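PDB 4GLT: glutathione S-transferase-like protein from Methylobacillus flagellatus, which binds glutathione and probably acts as a transferase of the glutathione S-transferase family. Local coordinates for residues 125-128 with 129-133; 145-148 with 149-153. All blocks are in the same frame, centred on the assembly; numbering follows the deposited sequence.

Interaction 1. Residues 125-128 with 129-133; sequences AAVA and AVMEG
A129 N lies one helical turn past A125 and donates to A125 O at 2.9 Å with an angle of 174° at the hydrogen, the straight i-to-i+4 bond of an alpha helix. Its methyl CB comes beside A126 O and turns to the neighbouring helix 142-162, where it meets L149, with Y192 also against it. V130 repeats the backbone bond one residue on, its N lying 2.8 Å from A126 O. Its two methyls part at CB: CG1 lies anti to the backbone N, which leaves CG2 beside that N and 3.1 Å from A126 O, alongside the oxygen that the N–H uses. R191 and Y192 touch this valine from outside. All these bonds belong to the last turns of helix 106-133, in the all-helical C-terminal domain of the glutathione S-transferase fold, and V127 on the preceding turn lines the glutathione pocket, its side chain also touching Y187. M131 binds V127 O through its N at 2.8 Å. The methionine chain starts beside its own backbone N (chi1 -60°), which carries CG to 3.2 Å from V127 O and 4.0 Å from V127 CG1; the two side chains run side by side and point the same way, and both touch bound glutathione, which is consistent with the pair forming an apolar flank of the pocket. E132 N closes on A128 O at 2.8 Å, but the bond is more bent, 147° at the hydrogen. Only CB of the glutamate stays near the earlier turn, 3.3 Å from A128 O. Its chain, bent at chi2, leads the carboxylate away to D141, whose N is hydrogen-bonded to OE2, and OE2 also forms a salt bridge with R135 of the second subunit.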
ATOM      1  N   ALA A 125       8.368  -6.959   2.894  1.00 52.47           N
ATOM      2  CA  ALA A 125       9.440  -7.325   3.812  1.00 49.01           C
ATOM      3  C   ALA A 125      10.525  -8.075   3.042  1.00 55.11           C
ATOM      4  O   ALA A 125      11.718  -7.799   3.199  1.00 57.68           O
ATOM      5  CB  ALA A 125       8.899  -8.149   4.968  1.00 45.87           C
ATOM      6  N   ALA A 126      10.092  -8.987   2.178  1.00 56.06           N
ATOM      7  CA  ALA A 126      10.986  -9.739   1.300  1.00 57.07           C
ATOM      8  C   ALA A 126      11.742  -8.850   0.320  1.00 53.27           C
ATOM      9  O   ALA A 126      12.937  -9.026   0.106  1.00 58.54           O
ATOM     10  CB  ALA A 126      10.204 -10.803   0.547  1.00 60.38           C
ATOM     11  N   VAL A 127      11.040  -7.910  -0.295  1.00 49.35           N
ATOM     12  CA  VAL A 127      11.681  -6.994  -1.217  1.00 61.58           C
ATOM     13  C   VAL A 127      12.760  -6.234  -0.468  1.00 66.06           C
ATOM     14  O   VAL A 127      13.857  -5.986  -0.992  1.00 63.90           O
ATOM     15  CB  VAL A 127      10.667  -6.003  -1.827  1.00 58.77           C
ATOM     16  CG1 VAL A 127      11.378  -4.798  -2.441  1.00 43.36           C
ATOM     17  CG2 VAL A 127       9.811  -6.708  -2.863  1.00 52.45           C
ATOM     18  N   ALA A 128      12.438  -5.874   0.771  1.00 53.96           N
ATOM     19  CA  ALA A 128      13.346  -5.096   1.598  1.00 63.73           C
ATOM     20  C   ALA A 128      14.616  -5.894   1.818  1.00 64.17           C
ATOM     21  O   ALA A 128      15.725  -5.436   1.525  1.00 52.59           O
ATOM     22  CB  ALA A 128      12.690  -4.759   2.926  1.00 52.57           C
ATOM     23  N   ALA A 129      14.441  -7.107   2.326  1.00 53.72           N
ATOM     24  CA  ALA A 129      15.553  -8.012   2.514  1.00 57.57           C
ATOM     25  C   ALA A 129      16.367  -8.115   1.221  1.00 63.28           C
ATOM     26  O   ALA A 129      17.557  -7.785   1.196  1.00 61.67           O
ATOM     27  CB  ALA A 129      15.043  -9.376   2.946  1.00 50.47           C
ATOM     28  N   VAL A 130      15.711  -8.551   0.146  1.00 60.32           N
ATOM     29  CA  VAL A 130      16.377  -8.764  -1.138  1.00 57.18           C
ATOM     30  C   VAL A 130      17.201  -7.562  -1.587  1.00 54.57           C
ATOM     31  O   VAL A 130      18.379  -7.690  -1.908  1.00 73.84           O
ATOM     32  CB  VAL A 130      15.378  -9.101  -2.257  1.00 64.92           C
ATOM     33  CG1 VAL A 130      16.085  -9.075  -3.610  1.00 73.46           C
ATOM     34  CG2 VAL A 130      14.723 -10.449  -2.002  1.00 64.90           C
ATOM     35  N   MET A 131      16.582  -6.391  -1.612  1.00 61.01           N
ATOM     36  CA  MET A 131      17.311  -5.190  -2.010  1.00 70.94           C
ATOM     37  C   MET A 131      18.440  -4.882  -1.035  1.00 66.70           C
ATOM     38  O   MET A 131      19.503  -4.377  -1.433  1.00 58.30           O
ATOM     39  CB  MET A 131      16.365  -3.990  -2.153  1.00 74.76           C
ATOM     40  CG  MET A 131      15.274  -4.193  -3.203  1.00 80.52           C
ATOM     41  SD  MET A 131      15.899  -4.699  -4.826  1.00 78.35           S
ATOM     42  CE  MET A 131      14.430  -5.480  -5.500  1.00 65.66           C
ATOM     43  N   GLU A 132      18.223  -5.190   0.242  1.00 63.05           N
ATOM     44  CA  GLU A 132      19.248  -4.918   1.250  1.00 63.88           C
ATOM     45  C   GLU A 132      20.528  -5.645   0.875  1.00 67.85           C
ATOM     46  O   GLU A 132      21.628  -5.127   1.049  1.00 64.87           O
ATOM     47  CB  GLU A 132      18.782  -5.336   2.649  1.00 67.33           C
ATOM     48  CG  GLU A 132      19.836  -5.175   3.742  1.00 70.20           C
ATOM     49  CD  GLU A 132      20.250  -3.728   3.983  1.00 76.43           C
ATOM     50  OE1 GLU A 132      19.675  -2.810   3.358  1.00 81.25           O
ATOM     51  OE2 GLU A 132      21.156  -3.504   4.809  1.00 69.83           O
ATOM     52  N   GLY A 133      20.368  -6.852   0.345  1.00 77.48           N
ATOM     53  CA  GLY A 133      21.500  -7.673  -0.037  1.00 63.31           C
ATOM     54  C   GLY A 133      22.189  -7.161  -1.284  1.00 73.45           C
ATOM     55  O   GLY A 133      23.311  -7.563  -1.592  1.00 77.62           O
TER

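Interaction 2. Residues 145-148 with 149-153; sequences IEKQ and LNKVE. With GSH (glutathione), chain F.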
ATOM      1  N   ILE A 145      18.133  -7.125   7.292  1.00 74.04           N
ATOM      2  CA  ILE A 145      17.707  -8.366   6.671  1.00 67.50           C
ATOM      3  C   ILE A 145      16.999  -9.255   7.694  1.00 65.14           C
ATOM      4  O   ILE A 145      15.923  -9.799   7.434  1.00 67.13           O
ATOM      5  CB  ILE A 145      18.918  -9.105   6.078  1.00 68.06           C
ATOM      6  CG1 ILE A 145      19.581  -8.239   5.006  1.00 75.52           C
ATOM      7  CG2 ILE A 145      18.505 -10.455   5.510  1.00 63.10           C
ATOM      8  CD1 ILE A 145      20.866  -8.818   4.452  1.00 75.62           C
ATOM      9  N   GLU A 146      17.611  -9.393   8.865  1.00 66.92           N
ATOM     10  CA  GLU A 146      17.061 -10.224   9.926  1.00 75.28           C
ATOM     11  C   GLU A 146      15.648  -9.772  10.305  1.00 67.93           C
ATOM     12  O   GLU A 146      14.706 -10.567  10.334  1.00 67.50           O
ATOM     13  CB  GLU A 146      17.976 -10.160  11.150  1.00 83.36           C
ATOM     14  CG  GLU A 146      18.035 -11.442  11.963  1.00113.77           C
ATOM     15  CD  GLU A 146      16.664 -12.037  12.219  1.00121.80           C
ATOM     16  OE1 GLU A 146      15.912 -12.248  11.240  1.00118.15           O
ATOM     17  OE2 GLU A 146      16.343 -12.300  13.400  1.00127.05           O
ATOM     18  N   LYS A 147      15.503  -8.496  10.584  1.00 62.46           N
ATOM     19  CA  LYS A 147      14.229  -7.938  10.972  1.00 72.27           C
ATOM     20  C   LYS A 147      13.143  -8.182   9.931  1.00 71.75           C
ATOM     21  O   LYS A 147      12.038  -8.575  10.252  1.00 62.33           O
ATOM     22  CB  LYS A 147      14.401  -6.447  11.189  1.00 69.43           C
ATOM     23  CG  LYS A 147      13.287  -5.780  11.918  1.00 68.82           C
ATOM     24  CD  LYS A 147      13.477  -4.297  11.853  1.00 87.06           C
ATOM     25  CE  LYS A 147      12.305  -3.534  12.403  1.00 94.76           C
ATOM     26  NZ  LYS A 147      12.364  -2.139  11.892  1.00 94.09           N
ATOM     27  N   GLN A 148      13.464  -7.917   8.679  1.00 67.03           N
ATOM     28  CA  GLN A 148      12.481  -8.074   7.610  1.00 59.01           C
ATOM     29  C   GLN A 148      12.084  -9.533   7.413  1.00 64.31           C
ATOM     30  O   GLN A 148      10.902  -9.857   7.276  1.00 64.12           O
ATOM     31  CB  GLN A 148      13.031  -7.504   6.301  1.00 60.88           C
ATOM     32  CG  GLN A 148      13.384  -6.030   6.371  1.00 65.27           C
ATOM     33  CD  GLN A 148      12.172  -5.166   6.658  1.00 65.23           C
ATOM     34  OE1 GLN A 148      12.296  -4.032   7.109  1.00 65.18           O
ATOM     35  NE2 GLN A 148      10.992  -5.704   6.400  1.00 43.04           N
ATOM     36  N   LEU A 149      13.075 -10.419   7.392  1.00 79.11           N
ATOM     37  CA  LEU A 149      12.792 -11.839   7.229  1.00 59.15           C
ATOM     38  C   LEU A 149      12.041 -12.316   8.465  1.00 71.45           C
ATOM     39  O   LEU A 149      11.374 -13.357   8.453  1.00 61.31           O
ATOM     40  CB  LEU A 149      14.077 -12.636   6.983  1.00 57.56           C
ATOM     41  CG  LEU A 149      14.784 -12.269   5.669  1.00 59.36           C
ATOM     42  CD1 LEU A 149      16.019 -13.119   5.397  1.00 56.02           C
ATOM     43  CD2 LEU A 149      13.817 -12.356   4.500  1.00 55.47           C
ATOM     44  N   ASN A 150      12.128 -11.528   9.529  1.00 65.95           N
ATOM     45  CA  ASN A 150      11.280 -11.754  10.689  1.00 76.37           C
ATOM     46  C   ASN A 150       9.808 -11.506  10.389  1.00 72.80           C
ATOM     47  O   ASN A 150       8.959 -12.304  10.767  1.00 60.33           O
ATOM     48  CB  ASN A 150      11.734 -10.905  11.876  1.00 72.61           C
ATOM     49  CG  ASN A 150      12.644 -11.666  12.805  1.00 78.83           C
ATOM     50  OD1 ASN A 150      12.651 -12.896  12.804  1.00 82.14           O
ATOM     51  ND2 ASN A 150      13.420 -10.943  13.605  1.00107.07           N
ATOM     52  N   LYS A 151       9.504 -10.400   9.709  1.00 69.90           N
ATOM     53  CA  LYS A 151       8.115 -10.098   9.358  1.00 63.94           C
ATOM     54  C   LYS A 151       7.534 -11.207   8.483  1.00 62.47           C
ATOM     55  O   LYS A 151       6.366 -11.592   8.630  1.00 53.10           O
ATOM     56  CB  LYS A 151       8.014  -8.748   8.634  1.00 52.48           C
ATOM     57  CG  LYS A 151       8.492  -7.555   9.448  1.00 50.03           C
ATOM     58  CD  LYS A 151       8.632  -6.302   8.603  1.00 57.10           C
ATOM     59  CE  LYS A 151       9.376  -5.206   9.362  1.00 48.34           C
ATOM     60  NZ  LYS A 151       8.655  -4.782  10.599  1.00 53.80           N
ATOM     61  N   VAL A 152       8.361 -11.703   7.564  1.00 50.34           N
ATOM     62  CA  VAL A 152       7.997 -12.780   6.648  1.00 49.56           C
ATOM     63  C   VAL A 152       7.555 -14.035   7.391  1.00 57.43           C
ATOM     64  O   VAL A 152       6.441 -14.533   7.191  1.00 55.64           O
ATOM     65  CB  VAL A 152       9.194 -13.117   5.735  1.00 59.84           C
ATOM     66  CG1 VAL A 152       8.920 -14.334   4.867  1.00 49.61           C
ATOM     67  CG2 VAL A 152       9.537 -11.914   4.888  1.00 47.42           C
ATOM     68  N   GLU A 153       8.430 -14.526   8.261  1.00 55.69           N
ATOM     69  CA  GLU A 153       8.179 -15.745   9.013  1.00 68.63           C
ATOM     70  C   GLU A 153       6.889 -15.628   9.820  1.00 63.34           C
ATOM     71  O   GLU A 153       6.052 -16.531   9.810  1.00 66.77           O
ATOM     72  CB  GLU A 153       9.354 -16.031   9.951  1.00 77.67           C
ATOM     73  CG  GLU A 153       9.734 -17.501  10.071  1.00 99.10           C
ATOM     74  CD  GLU A 153      10.646 -17.962   8.945  1.00117.30           C
ATOM     75  OE1 GLU A 153      10.462 -17.502   7.794  1.00115.97           O
ATOM     76  OE2 GLU A 153      11.553 -18.787   9.209  1.00126.91           O
TER
HETATM   77  N1  GSH F 301       2.048   0.820   5.174  1.00 58.14           N
HETATM   78  CA1 GSH F 301       1.447   0.653   6.518  1.00 54.47           C
HETATM   79  C1  GSH F 301       0.284   1.592   6.708  1.00 43.52           C
HETATM   80  O11 GSH F 301      -0.352   1.473   7.772  1.00 50.86           O
HETATM   81  O12 GSH F 301      -0.019   2.428   5.816  1.00 53.03           O
HETATM   82  CB1 GSH F 301       2.469   0.745   7.663  1.00 70.04           C
HETATM   83  CG1 GSH F 301       3.293   2.031   7.724  1.00 58.35           C
HETATM   84  CD1 GSH F 301       4.536   1.857   8.583  1.00 52.27           C
HETATM   85  OE1 GSH F 301       5.480   1.202   8.173  1.00 62.00           O
HETATM   86  N2  GSH F 301       4.569   2.449   9.784  1.00 54.44           N
HETATM   87  CA2 GSH F 301       5.797   2.504  10.571  1.00 65.77           C
HETATM   88  C2  GSH F 301       6.074   1.239  11.340  1.00 58.20           C
HETATM   89  O2  GSH F 301       5.252   0.797  12.130  1.00 53.48           O
HETATM   90  CB2 GSH F 301       5.761   3.703  11.518  1.00 59.17           C
HETATM   91  SG2 GSH F 301       5.790   5.273  10.600  1.00 69.92           S
HETATM   92  N3  GSH F 301       7.249   0.635  11.104  1.00 69.85           N
HETATM   93  CA3 GSH F 301       7.720  -0.453  11.949  1.00 64.92           C
HETATM   94  C3  GSH F 301       8.545  -1.513  11.237  1.00 75.91           C
HETATM   95  O31 GSH F 301       8.574  -1.545   9.983  1.00 59.49           O
HETATM   96  O32 GSH F 301       9.183  -2.335  11.937  1.00 62.93           O
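The amide of Q148 is flanked on both faces. K151 CD and CE stand on one side of its plane, displaced beyond the nitrogen corner, with CD 3.3 Å from Q148 NE2; A128 CB sits over the other face, 3.8 Å from Q148 CD. Two more flat groups meet, the carboxylate of E146 and the amide of N150, with planes 70° apart and E146 OE2 3.2 Å from N150 ND2. Along another flank I145 CG2 lies 3.6 Å from L149 CD1; alpha-helical i-to-i+4 bonds, L149 N to I145 O being 169° at the hydrogen, set this pair, like K147 and K151, one turn apart on one side.

K147 and K151 supply this helix's grip on the ligand. K151 runs extended to CE, then bends (chi4 -62°) and puts NZ 2.8 Å from O32 of the glutathione glycyl carboxylate; K147 NZ gives this oxygen a weak bond of 3.2 Å. The NZ atoms are 4.7 Å apart, and the shared anion probably offsets their like charges. K151 NZ also bonds L68 O of the second subunit, whose K70, I71 and S85 hold this glutathione too. An alanine in place of K151 would probably leave O32 with just the weak K147 bond from this helix and L68 O without this donor.

Helix 142-162 lies against helix 106-133 through I145 on E132, Q148 on A125 and L149 on A129.

In the fold
Interaction 1 precedes interaction 2 along the chain, on the consecutive helices 106-133 and 142-162 of the GST C-terminal region, with their centres about 9 Å apart on one side of the chain's centre. The two helices touch directly: E132 CG lies 3.3 Å from I145 CG1, and A129 CB lies 3.6 Å from L149 CD2. Residues 125-133 therefore stand between two surroundings, with V127 and M131 turned to bound glutathione and A125, A128, A129 and E132 meeting residues 145-149. From residues 145-153 the lysines reach the glutathione held by the second subunit, which is consistent with this helix pair linking the ligand site to the subunit interface.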